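Local atomic coordinates of cyanophage-like gp41-1 intein (Metagenome, PDB entry 6QAZ), a protein that probably carries out protein splicing, as a naturally split intein that excises itself from its precursor and joins the flanking segments. Residues Leu39-Lys44 against Glu107-Glu112; Ile52-Gly57 against Lys95-Ile100; Met85-Lys90 against Asn122-His127. All coordinates share one frame; numbering follows the deposited sequence.

Contact 1 (Leu39-Lys44 against Glu107-Glu112); sequences LNVFPK and ELIDIE
Phe42 runs beside Glu112 and slants across Asp110, held at its root by a 2.9 Å hydrogen bond from Phe42 N to Asp110 O. From there the side chain advances step by step. CB rests 3.5 Å from Asp110 O. With CG beside the backbone N (chi1 -59°), the ring swings along the partner strand: CD2 comes within 3.6 Å of Asp110 OD2, and CE2 and then CZ each reach 3.8 Å from Glu112 CB. One ring face carries Asn40 CB, 3.6 Å above the plane and offset toward the rim. A broad, flat phenylalanine suits this place because it can touch the Asp110 carbonyl and carboxylate and Glu112 CB at once. Beside it, Glu112 N binds Asn40 O at 2.9 Å, while Glu112 O takes two donors from the same face of its plane, Leu39 N at 2.8 Å and Asn40 N at 3.3 Å. Leu39 and Asn40 together facing Glu112 form a classic beta bulge. On the other side of the sheet Val41 CG2 packs against Ile111 CG2. Past Phe42 a water joins Pro43 O to Leu108 O. Strand 93-113 then pairs with strand 45-54 through Leu108 and Ser45, and with strand 5-6 through Ile109 and Leu5.

Contact 2 (Ile52-Gly57 against Lys95-Ile100); sequences ITLEDG and KKILKI
Ile52 and Ile100 face each other across an antiparallel beta ladder that a classic bulge interrupts one residue further on. The two isoleucines lie side by side and point the same way, while Ile52 CG2 also meets Ile97 CG2 at 4.0 Å. Branched aliphatic chains suit this face, where Leu81 also packs on Ile52 and Ile97. Thr53 is the hydrogen-bonded partner of Lys99. Its N reaches Lys99 O at 3.0 Å, in the carbonyl plane, and its O receives Leu98 N at 2.8 Å and, weakly, Lys99 N at 3.3 Å. Two residues opposite one make the bulge and shift the register. On the opposite face from Ile52, Thr53 OG1 bonds a water, as suits a polar residue on the more exposed side. Leu54 then pairs with Ile97, and its CD2 packs 3.7 Å from Ile97 CG1; Val89 of strand 86-89 adds to the same apolar cluster. Glu55, in the turn just past the strand, grips Lys96 twice: Glu55 N gives a 2.9 Å bond to Lys96 O, and Lys96 N gives an almost straight one (178°) to Glu55 OE2, 2.8 Å away and approached from above the carboxylate plane. With CG between its own N and carbonyl carbon (chi1 63°), the extended chain carries OE2 to Lys96 N. Leu98 leans on the CA and CB of Glu55. Asp56 touches the aliphatic part of Lys95 but forms its salt bridge with Lys58. Gly57, at a phi of 93° that glycine adopts easily, completes a type I turn by bonding its N to Leu54 O at 2.9 Å.

Contact 3 (Met85-Lys90 against Asn122-His127); sequences MCLYVK and NDILTH
Tyr88 meets Leu125 through its CB, 4.0 Å from Leu125 CB, and its ring leads away from residues 122-127. The Tyr88 side chain also touches Leu94 and Gln71, so the flat groups that join the two segments are peptides. Leu125 N approaches Tyr88 O at 2.8 Å, tilted 24° from the carbonyl plane, and Lys90 N reaches Asp123 O at 2.9 Å with the same tilt. These two bonds flank the single bridge between Val89 and Ile124, where the strands run 107° apart. The bridge ties the end of strand 86-89 to the C-terminal hairpin of strands 118-121 and 124-127, whose turn holds Asn122 and Asp123, both at positive phi. A water adds a link, accepting from Tyr88 N and donating to Leu125 O. On the apolar side, methyl branches meet where the side chains cross, Leu87 CD1 resting 3.9 Å from Ile124 CG2; Phe68 and Thr70 also touch Leu87. Lys90, extended with CG anti to its N (chi1 -168°), carries NZ to Gln12 OE1. Since Lys90 NZ stays 5.3 Å from Asp123 OD1, any attraction between these charges is probably long-range; the direct polar link between the segments is made by main-chain atoms, with side chains adding apolar packing.

How the contacts relate
Strand 93-113 is the common thread: it forms one side of contacts 1 and 2, and strand 86-89 of contact 3 pairs with it. The centres of contacts 1 and 2 lie about 25 Å apart, on opposite sides of the chain's centre, so this long strand spans the molecule, as in the horseshoe-like HINT fold of inteins. Contact 3 lies about 10 Å from contact 2, centre to centre, and touches it, with Val89 packing on Leu54; it is about 19 Å from contact 1. Along the chain contact 2 nests within contact 1, while contact 3 crosses both. This crossing order ties the C-terminal hairpin to the middle of the chain through strand 86-89, beside the long strand.

Contact 1 (Leu39-Lys44 against Glu107-Glu112)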
ATOM      1  N   LEU A  39       2.813  -4.942  13.758  1.00 14.66           N
ATOM      2  CA  LEU A  39       2.537  -6.082  14.624  1.00 15.51           C
ATOM      3  C   LEU A  39       3.059  -7.381  14.034  1.00 15.94           C
ATOM      4  O   LEU A  39       3.371  -8.312  14.777  1.00 17.62           O
ATOM      5  CB  LEU A  39       1.033  -6.204  14.857  1.00 16.46           C
ATOM      6  CG  LEU A  39       0.365  -5.000  15.496  1.00 18.03           C
ATOM      7  CD1 LEU A  39      -1.102  -5.219  15.663  1.00 19.80           C
ATOM      8  CD2 LEU A  39       1.016  -4.671  16.811  1.00 21.27           C
ATOM      9  N   ASN A  40       3.118  -7.474  12.704  1.00 15.10           N
ATOM     10  CA  ASN A  40       3.574  -8.703  12.019  1.00 15.79           C
ATOM     11  C   ASN A  40       4.269  -8.304  10.747  1.00 14.92           C
ATOM     12  O   ASN A  40       3.843  -7.376  10.056  1.00 15.16           O
ATOM     13  CB  ASN A  40       2.429  -9.633  11.626  1.00 17.52           C
ATOM     14  CG  ASN A  40       1.535 -10.029  12.759  1.00 18.51           C
ATOM     15  OD1 ASN A  40       0.672  -9.241  13.171  1.00 19.16           O
ATOM     16  ND2 ASN A  40       1.762 -11.226  13.254  1.00 22.45           N
ATOM     17  N   VAL A  41       5.299  -9.061  10.427  1.00 14.89           N
ATOM     18  CA  VAL A  41       5.898  -9.072   9.079  1.00 14.83           C
ATOM     19  C   VAL A  41       5.732 -10.503   8.594  1.00 14.55           C
ATOM     20  O   VAL A  41       6.395 -11.419   9.100  1.00 15.77           O
ATOM     21  CB  VAL A  41       7.334  -8.575   9.048  1.00 15.89           C
ATOM     22  CG1 VAL A  41       7.871  -8.632   7.639  1.00 17.54           C
ATOM     23  CG2 VAL A  41       7.451  -7.191   9.639  1.00 16.59           C
ATOM     24  N   PHE A  42       4.782 -10.700   7.694  1.00 15.15           N
ATOM     25  CA  PHE A  42       4.466 -12.046   7.207  1.00 15.66           C
ATOM     26  C   PHE A  42       5.564 -12.467   6.256  1.00 15.62           C
ATOM     27  O   PHE A  42       6.359 -11.656   5.798  1.00 16.43           O
ATOM     28  CB  PHE A  42       3.085 -12.055   6.555  1.00 15.44           C
ATOM     29  CG  PHE A  42       1.982 -11.621   7.492  1.00 14.29           C
ATOM     30  CD1 PHE A  42       1.599 -12.409   8.572  1.00 15.91           C
ATOM     31  CD2 PHE A  42       1.309 -10.427   7.281  1.00 14.49           C
ATOM     32  CE1 PHE A  42       0.581 -11.987   9.418  1.00 16.06           C
ATOM     33  CE2 PHE A  42       0.291 -10.038   8.130  1.00 14.79           C
ATOM     34  CZ  PHE A  42      -0.056 -10.808   9.193  1.00 15.43           C
ATOM     35  N   PRO A  43       5.652 -13.758   5.898  1.00 16.21           N
ATOM     36  CA  PRO A  43       6.715 -14.173   4.991  1.00 16.70           C
ATOM     37  C   PRO A  43       6.616 -13.494   3.637  1.00 16.70           C
ATOM     38  O   PRO A  43       5.534 -13.264   3.124  1.00 17.26           O
ATOM     39  CB  PRO A  43       6.518 -15.678   4.864  1.00 18.17           C
ATOM     40  CG  PRO A  43       5.819 -16.057   6.134  1.00 19.68           C
ATOM     41  CD  PRO A  43       4.911 -14.894   6.445  1.00 17.08           C
ATOM     42  N   LYS A  44       7.773 -13.200   3.077  1.00 17.75           N
ATOM     43  CA  LYS A  44       7.855 -12.749   1.689  1.00 18.19           C
ATOM     44  C   LYS A  44       7.241 -13.840   0.809  1.00 20.21           C
ATOM     45  O   LYS A  44       7.371 -15.005   1.088  1.00 23.41           O
ATOM     46  CB  LYS A  44       9.285 -12.641   1.158  0.57 24.45           C
ATOM     47  CG  LYS A  44       9.921 -11.268   1.175  0.57 30.38           C
ATOM     48  CD  LYS A  44      11.429 -11.308   1.088  0.57 34.77           C
ATOM     49  CE  LYS A  44      12.004 -12.314   0.108  0.57 36.15           C
ATOM     50  NZ  LYS A  44      13.469 -12.167  -0.054  0.57 43.22           N
ATOM     51  N   GLU A 107       8.853 -11.090  -5.871  1.00 19.21           N
ATOM     52  CA  GLU A 107       8.752 -11.147  -4.407  1.00 18.41           C
ATOM     53  C   GLU A 107       8.051  -9.881  -3.908  1.00 16.68           C
ATOM     54  O   GLU A 107       8.324  -8.772  -4.383  1.00 17.62           O
ATOM     55  CB  GLU A 107      10.144 -11.229  -3.799  1.00 20.56           C
ATOM     56  CG  GLU A 107      10.911 -12.478  -4.152  1.00 25.36           C
ATOM     57  CD  GLU A 107      10.340 -13.782  -3.638  1.00 27.85           C
ATOM     58  OE1 GLU A 107       9.639 -13.773  -2.621  1.00 29.92           O
ATOM     59  OE2 GLU A 107      10.729 -14.835  -4.182  1.00 41.03           O
ATOM     60  N   LEU A 108       7.161 -10.072  -2.963  1.00 16.32           N
ATOM     61  CA  LEU A 108       6.389  -8.990  -2.353  1.00 14.66           C
ATOM     62  C   LEU A 108       6.353  -9.196  -0.853  1.00 15.35           C
ATOM     63  O   LEU A 108       6.505 -10.332  -0.348  1.00 18.33           O
ATOM     64  CB  LEU A 108       4.975  -8.984  -2.925  1.00 14.79           C
ATOM     65  CG  LEU A 108       4.801  -8.810  -4.439  1.00 15.05           C
ATOM     66  CD1 LEU A 108       3.336  -8.966  -4.766  1.00 17.23           C
ATOM     67  CD2 LEU A 108       5.290  -7.487  -4.932  1.00 14.91           C
ATOM     68  N   ILE A 109       6.071  -8.126  -0.128  1.00 14.90           N
ATOM     69  CA  ILE A 109       5.941  -8.414   1.290  0.50 16.56           C
ATOM     70  C   ILE A 109       4.728  -7.739   1.884  1.00 14.22           C
ATOM     71  O   ILE A 109       4.036  -6.883   1.343  1.00 14.45           O
ATOM     72  CB  ILE A 109       7.234  -7.961   1.925  0.50 17.33           C
ATOM     73  CG1 ILE A 109       7.408  -8.438   3.361  0.50 21.14           C
ATOM     74  CG2 ILE A 109       7.283  -6.455   1.806  0.50 17.18           C
ATOM     75  CD1 ILE A 109       7.189  -9.900   3.586  0.50 24.90           C
ATOM     76  N   ASP A 110       4.406  -8.335   3.012  1.00 14.74           N
ATOM     77  CA  ASP A 110       3.107  -8.151   3.658  1.00 14.32           C
ATOM     78  C   ASP A 110       3.340  -7.902   5.136  1.00 13.64           C
ATOM     79  O   ASP A 110       3.980  -8.740   5.778  1.00 14.87           O
ATOM     80  CB  ASP A 110       2.336  -9.429   3.440  1.00 15.91           C
ATOM     81  CG  ASP A 110       0.905  -9.356   3.843  1.00 16.44           C
ATOM     82  OD1 ASP A 110       0.385  -8.275   4.160  1.00 17.20           O
ATOM     83  OD2 ASP A 110       0.290 -10.467   3.814  1.00 17.81           O
ATOM     84  N   ILE A 111       2.796  -6.821   5.667  1.00 14.25           N
ATOM     85  CA  ILE A 111       2.880  -6.497   7.087  1.00 14.15           C
ATOM     86  C   ILE A 111       1.481  -6.281   7.649  1.00 14.06           C
ATOM     87  O   ILE A 111       0.553  -5.999   6.911  1.00 15.10           O
ATOM     88  CB  ILE A 111       3.781  -5.269   7.340  1.00 15.11           C
ATOM     89  CG1 ILE A 111       3.151  -3.946   6.897  1.00 15.46           C
ATOM     90  CG2 ILE A 111       5.146  -5.455   6.704  1.00 15.86           C
ATOM     91  CD1 ILE A 111       3.990  -2.721   7.207  1.00 16.54           C
ATOM     92  N   GLU A 112       1.359  -6.381   8.949  1.00 14.00           N
ATOM     93  CA  GLU A 112       0.144  -6.032   9.691  1.00 13.97           C
ATOM     94  C   GLU A 112       0.470  -4.878  10.621  1.00 13.68           C
ATOM     95  O   GLU A 112       1.498  -4.951  11.335  1.00 15.10           O
ATOM     96  CB  GLU A 112      -0.327  -7.211  10.537  1.00 15.26           C
ATOM     97  CG  GLU A 112      -1.606  -6.934  11.260  1.00 17.26           C
ATOM     98  CD  GLU A 112      -2.780  -6.864  10.332  1.00 18.88           C
ATOM     99  OE1 GLU A 112      -2.746  -7.384   9.177  1.00 20.78           O
ATOM    100  OE2 GLU A 112      -3.821  -6.280  10.840  1.00 22.52           O
TER
HETATM  101  O   HOH W   1       4.270 -11.536   1.299  0.50 14.52           O
HETATM  102  O   HOH W   2       9.021 -16.029  -1.670  1.00 35.41           O

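Contact 2 (Ile52-Gly57 against Lys95-Ile100)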
ATOM      1  N   ILE A  52      -0.184   0.574  -9.991  1.00 13.98           N
ATOM      2  CA  ILE A  52      -1.229   1.604  -9.999  1.00 13.63           C
ATOM      3  C   ILE A  52      -0.553   2.952 -10.116  1.00 13.95           C
ATOM      4  O   ILE A  52       0.336   3.253  -9.312  1.00 15.14           O
ATOM      5  CB  ILE A  52      -2.064   1.509  -8.710  1.00 14.08           C
ATOM      6  CG1 ILE A  52      -2.694   0.136  -8.566  1.00 15.20           C
ATOM      7  CG2 ILE A  52      -3.080   2.625  -8.671  1.00 15.48           C
ATOM      8  CD1 ILE A  52      -3.372  -0.096  -7.253  1.00 16.83           C
ATOM      9  N   THR A  53      -0.960   3.758 -11.083  1.00 13.84           N
ATOM     10  CA  THR A  53      -0.423   5.110 -11.291  1.00 14.07           C
ATOM     11  C   THR A  53      -1.545   6.120 -11.122  1.00 13.81           C
ATOM     12  O   THR A  53      -2.607   5.974 -11.778  1.00 14.66           O
ATOM     13  CB  THR A  53       0.203   5.272 -12.681  1.00 15.87           C
ATOM     14  OG1 THR A  53       1.205   4.255 -12.855  1.00 17.15           O
ATOM     15  CG2 THR A  53       0.812   6.641 -12.878  1.00 17.46           C
ATOM     16  N   LEU A  54      -1.340   7.132 -10.291  1.00 13.55           N
ATOM     17  CA  LEU A  54      -2.333   8.169 -10.048  1.00 13.55           C
ATOM     18  C   LEU A  54      -2.064   9.390 -10.917  1.00 13.87           C
ATOM     19  O   LEU A  54      -0.996   9.565 -11.511  1.00 14.92           O
ATOM     20  CB  LEU A  54      -2.319   8.577  -8.570  1.00 13.81           C
ATOM     21  CG  LEU A  54      -2.505   7.428  -7.571  1.00 13.55           C
ATOM     22  CD1 LEU A  54      -2.591   7.980  -6.189  1.00 14.43           C
ATOM     23  CD2 LEU A  54      -3.720   6.573  -7.902  1.00 14.54           C
ATOM     24  N   GLU A  55      -3.044  10.290 -10.936  1.00 14.69           N
ATOM     25  CA  GLU A  55      -2.995  11.474 -11.824  1.00 15.59           C
ATOM     26  C   GLU A  55      -1.897  12.455 -11.400  1.00 15.29           C
ATOM     27  O   GLU A  55      -1.540  13.309 -12.231  1.00 16.42           O
ATOM     28  CB  GLU A  55      -4.343  12.146 -11.900  1.00 16.86           C
ATOM     29  CG  GLU A  55      -4.801  12.686 -10.601  1.00 17.51           C
ATOM     30  CD  GLU A  55      -6.119  13.438 -10.651  1.00 19.09           C
ATOM     31  OE1 GLU A  55      -6.389  14.134 -11.676  1.00 22.67           O
ATOM     32  OE2 GLU A  55      -6.961  13.242  -9.751  1.00 18.27           O
ATOM     33  N   ASP A  56      -1.384  12.380 -10.180  1.00 15.91           N
ATOM     34  CA  ASP A  56      -0.244  13.198  -9.715  1.00 16.18           C
ATOM     35  C   ASP A  56       1.090  12.474  -9.914  1.00 15.73           C
ATOM     36  O   ASP A  56       2.123  12.973  -9.413  1.00 19.30           O
ATOM     37  CB  ASP A  56      -0.447  13.652  -8.290  1.00 16.90           C
ATOM     38  CG  ASP A  56      -0.493  12.501  -7.318  1.00 16.27           C
ATOM     39  OD1 ASP A  56      -0.339  11.332  -7.731  1.00 16.28           O
ATOM     40  OD2 ASP A  56      -0.696  12.804  -6.098  1.00 18.27           O
ATOM     41  N   GLY A  57       1.087  11.358 -10.610  1.00 15.11           N
ATOM     42  CA  GLY A  57       2.316  10.615 -10.875  1.00 15.09           C
ATOM     43  C   GLY A  57       2.625   9.530  -9.873  1.00 14.66           C
ATOM     44  O   GLY A  57       3.452   8.666 -10.172  1.00 15.55           O
ATOM     45  N   LYS A  95      -7.169  11.390  -5.453  1.00 14.73           N
ATOM     46  CA  LYS A  95      -6.493  11.436  -6.753  1.00 15.28           C
ATOM     47  C   LYS A  95      -6.952  10.275  -7.604  1.00 15.26           C
ATOM     48  O   LYS A  95      -7.007   9.120  -7.142  1.00 16.40           O
ATOM     49  CB  LYS A  95      -4.975  11.415  -6.594  1.00 15.50           C
ATOM     50  CG  LYS A  95      -4.402  12.661  -5.946  1.00 17.07           C
ATOM     51  CD  LYS A  95      -4.517  13.911  -6.787  1.00 18.61           C
ATOM     52  CE  LYS A  95      -4.101  15.144  -6.039  1.00 24.37           C
ATOM     53  NZ  LYS A  95      -4.255  16.335  -6.888  1.00 28.78           N
ATOM     54  N   LYS A  96      -7.256  10.567  -8.851  1.00 15.83           N
ATOM     55  CA  LYS A  96      -7.714   9.539  -9.801  1.00 16.27           C
ATOM     56  C   LYS A  96      -6.615   8.530 -10.105  1.00 14.71           C
ATOM     57  O   LYS A  96      -5.469   8.910 -10.351  1.00 14.93           O
ATOM     58  CB  LYS A  96      -8.121  10.218 -11.109  1.00 19.03           C
ATOM     59  CG  LYS A  96      -9.369  11.087 -11.206  0.60 20.26           C
ATOM     60  CD  LYS A  96     -10.558  10.262 -11.489  0.60 18.71           C
ATOM     61  CE  LYS A  96     -11.833  11.059 -11.327  0.60 21.05           C
ATOM     62  NZ  LYS A  96     -11.981  12.112 -12.370  0.60 19.98           N
ATOM     63  N   ILE A  97      -7.021   7.286 -10.220  1.00 14.96           N
ATOM     64  CA  ILE A  97      -6.184   6.233 -10.839  1.00 14.61           C
ATOM     65  C   ILE A  97      -6.204   6.441 -12.343  1.00 14.49           C
ATOM     66  O   ILE A  97      -7.263   6.396 -12.961  1.00 15.61           O
ATOM     67  CB  ILE A  97      -6.692   4.843 -10.469  1.00 14.65           C
ATOM     68  CG1 ILE A  97      -6.614   4.590  -8.959  1.00 14.74           C
ATOM     69  CG2 ILE A  97      -5.887   3.789 -11.224  1.00 15.08           C
ATOM     70  CD1 ILE A  97      -7.274   3.294  -8.533  1.00 16.26           C
ATOM     71  N   LEU A  98      -5.040   6.673 -12.918  1.00 14.71           N
ATOM     72  CA  LEU A  98      -4.910   6.786 -14.382  1.00 15.44           C
ATOM     73  C   LEU A  98      -4.760   5.414 -15.034  1.00 16.59           C
ATOM     74  O   LEU A  98      -5.282   5.238 -16.153  1.00 18.84           O
ATOM     75  CB  LEU A  98      -3.701   7.613 -14.752  1.00 16.80           C
ATOM     76  CG  LEU A  98      -3.749   9.092 -14.470  1.00 18.14           C
ATOM     77  CD1 LEU A  98      -2.529   9.740 -15.087  1.00 20.50           C
ATOM     78  CD2 LEU A  98      -4.997   9.766 -14.971  1.00 22.61           C
ATOM     79  N   LYS A  99      -4.004   4.514 -14.412  1.00 16.61           N
ATOM     80  CA  LYS A  99      -3.625   3.246 -15.033  1.00 18.82           C
ATOM     81  C   LYS A  99      -3.499   2.209 -13.959  1.00 16.70           C
ATOM     82  O   LYS A  99      -2.937   2.505 -12.911  1.00 16.76           O
ATOM     83  CB  LYS A  99      -2.268   3.315 -15.768  1.00 22.08           C
ATOM     84  CG  LYS A  99      -2.087   4.372 -16.806  1.00 27.71           C
ATOM     85  CD  LYS A  99      -0.673   4.395 -17.262  1.00 29.62           C
ATOM     86  CE  LYS A  99      -0.313   5.771 -17.794  1.00 32.28           C
ATOM     87  NZ  LYS A  99       0.935   5.800 -18.575  1.00 25.77           N
ATOM     88  N   ILE A 100      -3.867   0.997 -14.299  1.00 16.98           N
ATOM     89  CA  ILE A 100      -3.448  -0.201 -13.556  1.00 17.36           C
ATOM     90  C   ILE A 100      -2.832  -1.143 -14.582  1.00 18.40           C
ATOM     91  O   ILE A 100      -3.478  -1.466 -15.597  1.00 22.16           O
ATOM     92  CB  ILE A 100      -4.601  -0.844 -12.803  1.00 18.37           C
ATOM     93  CG1 ILE A 100      -5.253   0.180 -11.865  1.00 17.87           C
ATOM     94  CG2 ILE A 100      -4.076  -2.063 -12.054  1.00 21.25           C
ATOM     95  CD1 ILE A 100      -6.264  -0.354 -10.920  1.00 21.27           C
TER
HETATM   96  O   HOH W   3       0.297   1.956 -13.848  1.00 19.93           O

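Contact 3 (Met85-Lys90 against Asn122-His127)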
ATOM      1  N   MET A  85     -11.348   5.409 -10.688  1.00 16.22           N
ATOM      2  CA  MET A  85     -11.625   5.494  -9.242  1.00 15.98           C
ATOM      3  C   MET A  85     -10.538   6.321  -8.599  1.00 15.48           C
ATOM      4  O   MET A  85      -9.526   6.581  -9.232  1.00 20.45           O
ATOM      5  CB  MET A  85     -11.687   4.094  -8.638  1.00 15.65           C
ATOM      6  CG  MET A  85     -12.869   3.309  -9.167  1.00 16.82           C
ATOM      7  SD  MET A  85     -12.882   1.679  -8.424  1.00 18.57           S
ATOM      8  CE  MET A  85     -14.366   1.001  -9.140  1.00 20.75           C
ATOM      9  N   CYS A  86     -10.770   6.799  -7.386  1.00 15.90           N
ATOM     10  CA  CYS A  86      -9.808   7.635  -6.683  1.00 15.57           C
ATOM     11  C   CYS A  86      -9.267   6.933  -5.440  1.00 14.68           C
ATOM     12  O   CYS A  86      -9.993   6.265  -4.708  1.00 16.25           O
ATOM     13  CB  CYS A  86     -10.441   8.924  -6.216  1.00 17.39           C
ATOM     14  SG  CYS A  86     -10.941   9.985  -7.603  1.00 21.71           S
ATOM     15  N   LEU A  87      -7.973   7.143  -5.216  1.00 14.35           N
ATOM     16  CA  LEU A  87      -7.303   6.789  -3.969  1.00 14.29           C
ATOM     17  C   LEU A  87      -7.018   8.058  -3.181  1.00 13.73           C
ATOM     18  O   LEU A  87      -7.084   9.149  -3.704  1.00 17.23           O
ATOM     19  CB  LEU A  87      -6.023   5.995  -4.228  1.00 13.59           C
ATOM     20  CG  LEU A  87      -6.192   4.695  -4.998  1.00 14.25           C
ATOM     21  CD1 LEU A  87      -4.886   3.928  -5.060  1.00 14.69           C
ATOM     22  CD2 LEU A  87      -7.289   3.821  -4.404  1.00 15.11           C
ATOM     23  N   TYR A  88      -6.655   7.890  -1.920  1.00 13.85           N
ATOM     24  CA  TYR A  88      -6.235   9.010  -1.074  1.00 14.02           C
ATOM     25  C   TYR A  88      -4.727   9.102  -1.082  1.00 14.29           C
ATOM     26  O   TYR A  88      -4.036   8.086  -0.930  1.00 14.91           O
ATOM     27  CB  TYR A  88      -6.728   8.803   0.355  1.00 15.28           C
ATOM     28  CG  TYR A  88      -8.228   8.777   0.503  1.00 15.83           C
ATOM     29  CD1 TYR A  88      -8.955   9.944   0.621  1.00 17.78           C
ATOM     30  CD2 TYR A  88      -8.925   7.581   0.501  1.00 16.76           C
ATOM     31  CE1 TYR A  88     -10.337   9.910   0.760  1.00 18.82           C
ATOM     32  CE2 TYR A  88     -10.300   7.527   0.630  1.00 18.98           C
ATOM     33  CZ  TYR A  88     -11.015   8.697   0.764  1.00 20.21           C
ATOM     34  OH  TYR A  88     -12.385   8.630   0.832  1.00 23.39           O
ATOM     35  N   VAL A  89      -4.218  10.323  -1.188  1.00 15.16           N
ATOM     36  CA  VAL A  89      -2.776  10.582  -1.080  1.00 15.00           C
ATOM     37  C   VAL A  89      -2.548  11.445   0.136  1.00 15.38           C
ATOM     38  O   VAL A  89      -3.458  12.033   0.696  1.00 19.57           O
ATOM     39  CB  VAL A  89      -2.189  11.217  -2.348  1.00 16.18           C
ATOM     40  CG1 VAL A  89      -2.423  10.315  -3.530  1.00 16.74           C
ATOM     41  CG2 VAL A  89      -2.661  12.633  -2.584  1.00 18.46           C
ATOM     42  N   LYS A  90      -1.314  11.546   0.557  1.00 17.16           N
ATOM     43  CA  LYS A  90      -1.051  12.302   1.788  1.00 20.20           C
ATOM     44  C   LYS A  90      -1.455  13.742   1.527  1.00 22.77           C
ATOM     45  O   LYS A  90      -1.095  14.296   0.515  1.00 25.68           O
ATOM     46  CB  LYS A  90       0.380  12.117   2.266  1.00 25.69           C
ATOM     47  CG  LYS A  90       0.661  12.625   3.668  1.00 28.20           C
ATOM     48  CD  LYS A  90       2.082  12.303   4.147  1.00 32.31           C
ATOM     49  CE  LYS A  90       2.500  13.163   5.316  1.00 39.14           C
ATOM     50  NZ  LYS A  90       3.957  13.067   5.550  1.00 43.03           N
ATOM     51  N   ASN A 122       4.467   5.039  -0.514  1.00 13.21           N
ATOM     52  CA  ASN A 122       4.758   6.002  -1.617  1.00 13.44           C
ATOM     53  C   ASN A 122       3.763   7.169  -1.583  1.00 13.71           C
ATOM     54  O   ASN A 122       3.359   7.681  -2.636  1.00 14.48           O
ATOM     55  CB  ASN A 122       4.774   5.326  -2.964  1.00 14.09           C
ATOM     56  CG  ASN A 122       5.773   4.212  -3.062  1.00 13.57           C
ATOM     57  OD1 ASN A 122       6.754   4.147  -2.322  1.00 14.53           O
ATOM     58  ND2 ASN A 122       5.560   3.336  -3.991  1.00 20.26           N
ATOM     59  N   ASP A 123       3.364   7.590  -0.391  1.00 13.55           N
ATOM     60  CA  ASP A 123       2.456   8.737  -0.191  1.00 13.84           C
ATOM     61  C   ASP A 123       1.021   8.441  -0.635  1.00 13.45           C
ATOM     62  O   ASP A 123       0.216   9.364  -0.692  1.00 15.81           O
ATOM     63  CB  ASP A 123       2.971  10.022  -0.804  1.00 15.68           C
ATOM     64  CG  ASP A 123       4.235  10.527  -0.195  1.00 20.32           C
ATOM     65  OD1 ASP A 123       4.354  10.435   1.017  1.00 22.72           O
ATOM     66  OD2 ASP A 123       5.075  11.083  -0.931  1.00 24.28           O
ATOM     67  N   ILE A 124       0.689   7.172  -0.870  1.00 13.20           N
ATOM     68  CA  ILE A 124      -0.673   6.719  -1.188  1.00 12.90           C
ATOM     69  C   ILE A 124      -1.197   5.983   0.039  1.00 12.78           C
ATOM     70  O   ILE A 124      -0.543   5.093   0.550  1.00 13.20           O
ATOM     71  CB  ILE A 124      -0.676   5.792  -2.414  1.00 12.66           C
ATOM     72  CG1 ILE A 124      -0.089   6.500  -3.637  1.00 13.24           C
ATOM     73  CG2 ILE A 124      -2.074   5.269  -2.673  1.00 13.70           C
ATOM     74  CD1 ILE A 124       0.094   5.613  -4.839  1.00 14.27           C
ATOM     75  N   LEU A 125      -2.402   6.322   0.494  1.00 12.90           N
ATOM     76  CA  LEU A 125      -2.964   5.616   1.652  1.00 13.08           C
ATOM     77  C   LEU A 125      -3.362   4.214   1.226  1.00 12.83           C
ATOM     78  O   LEU A 125      -4.138   4.008   0.269  1.00 13.47           O
ATOM     79  CB  LEU A 125      -4.157   6.384   2.194  1.00 13.39           C
ATOM     80  CG  LEU A 125      -4.648   5.918   3.561  1.00 13.65           C
ATOM     81  CD1 LEU A 125      -3.615   6.103   4.662  1.00 14.58           C
ATOM     82  CD2 LEU A 125      -5.914   6.690   3.919  1.00 15.34           C
ATOM     83  N   THR A 126      -2.844   3.220   1.925  1.00 13.06           N
ATOM     84  CA  THR A 126      -3.118   1.821   1.615  1.00 13.19           C
ATOM     85  C   THR A 126      -3.491   1.074   2.880  1.00 13.25           C
ATOM     86  O   THR A 126      -3.228   1.537   3.995  1.00 14.21           O
ATOM     87  CB  THR A 126      -1.950   1.182   0.870  1.00 13.06           C
ATOM     88  OG1 THR A 126      -2.392  -0.031   0.250  1.00 14.28           O
ATOM     89  CG2 THR A 126      -0.779   0.833   1.750  1.00 13.96           C
ATOM     90  N   HIS A 127      -4.156  -0.056   2.707  1.00 13.00           N
ATOM     91  CA  HIS A 127      -4.405  -0.965   3.818  1.00 14.15           C
ATOM     92  C   HIS A 127      -3.207  -1.873   3.965  1.00 14.75           C
ATOM     93  O   HIS A 127      -2.498  -2.132   2.970  1.00 16.89           O
ATOM     94  CB  HIS A 127      -5.694  -1.708   3.518  1.00 16.19           C
ATOM     95  CG  HIS A 127      -6.205  -2.522   4.613  1.00 16.23           C
ATOM     96  ND1 HIS A 127      -5.702  -3.748   4.968  1.00 19.41           N
ATOM     97  CD2 HIS A 127      -7.210  -2.262   5.461  1.00 17.09           C
ATOM     98  CE1 HIS A 127      -6.421  -4.199   6.003  1.00 20.34           C
ATOM     99  NE2 HIS A 127      -7.355  -3.340   6.291  1.00 18.18           N
TER
HETATM  100  O   HOH W   4      -6.387   5.264  -0.850  1.00 14.88           O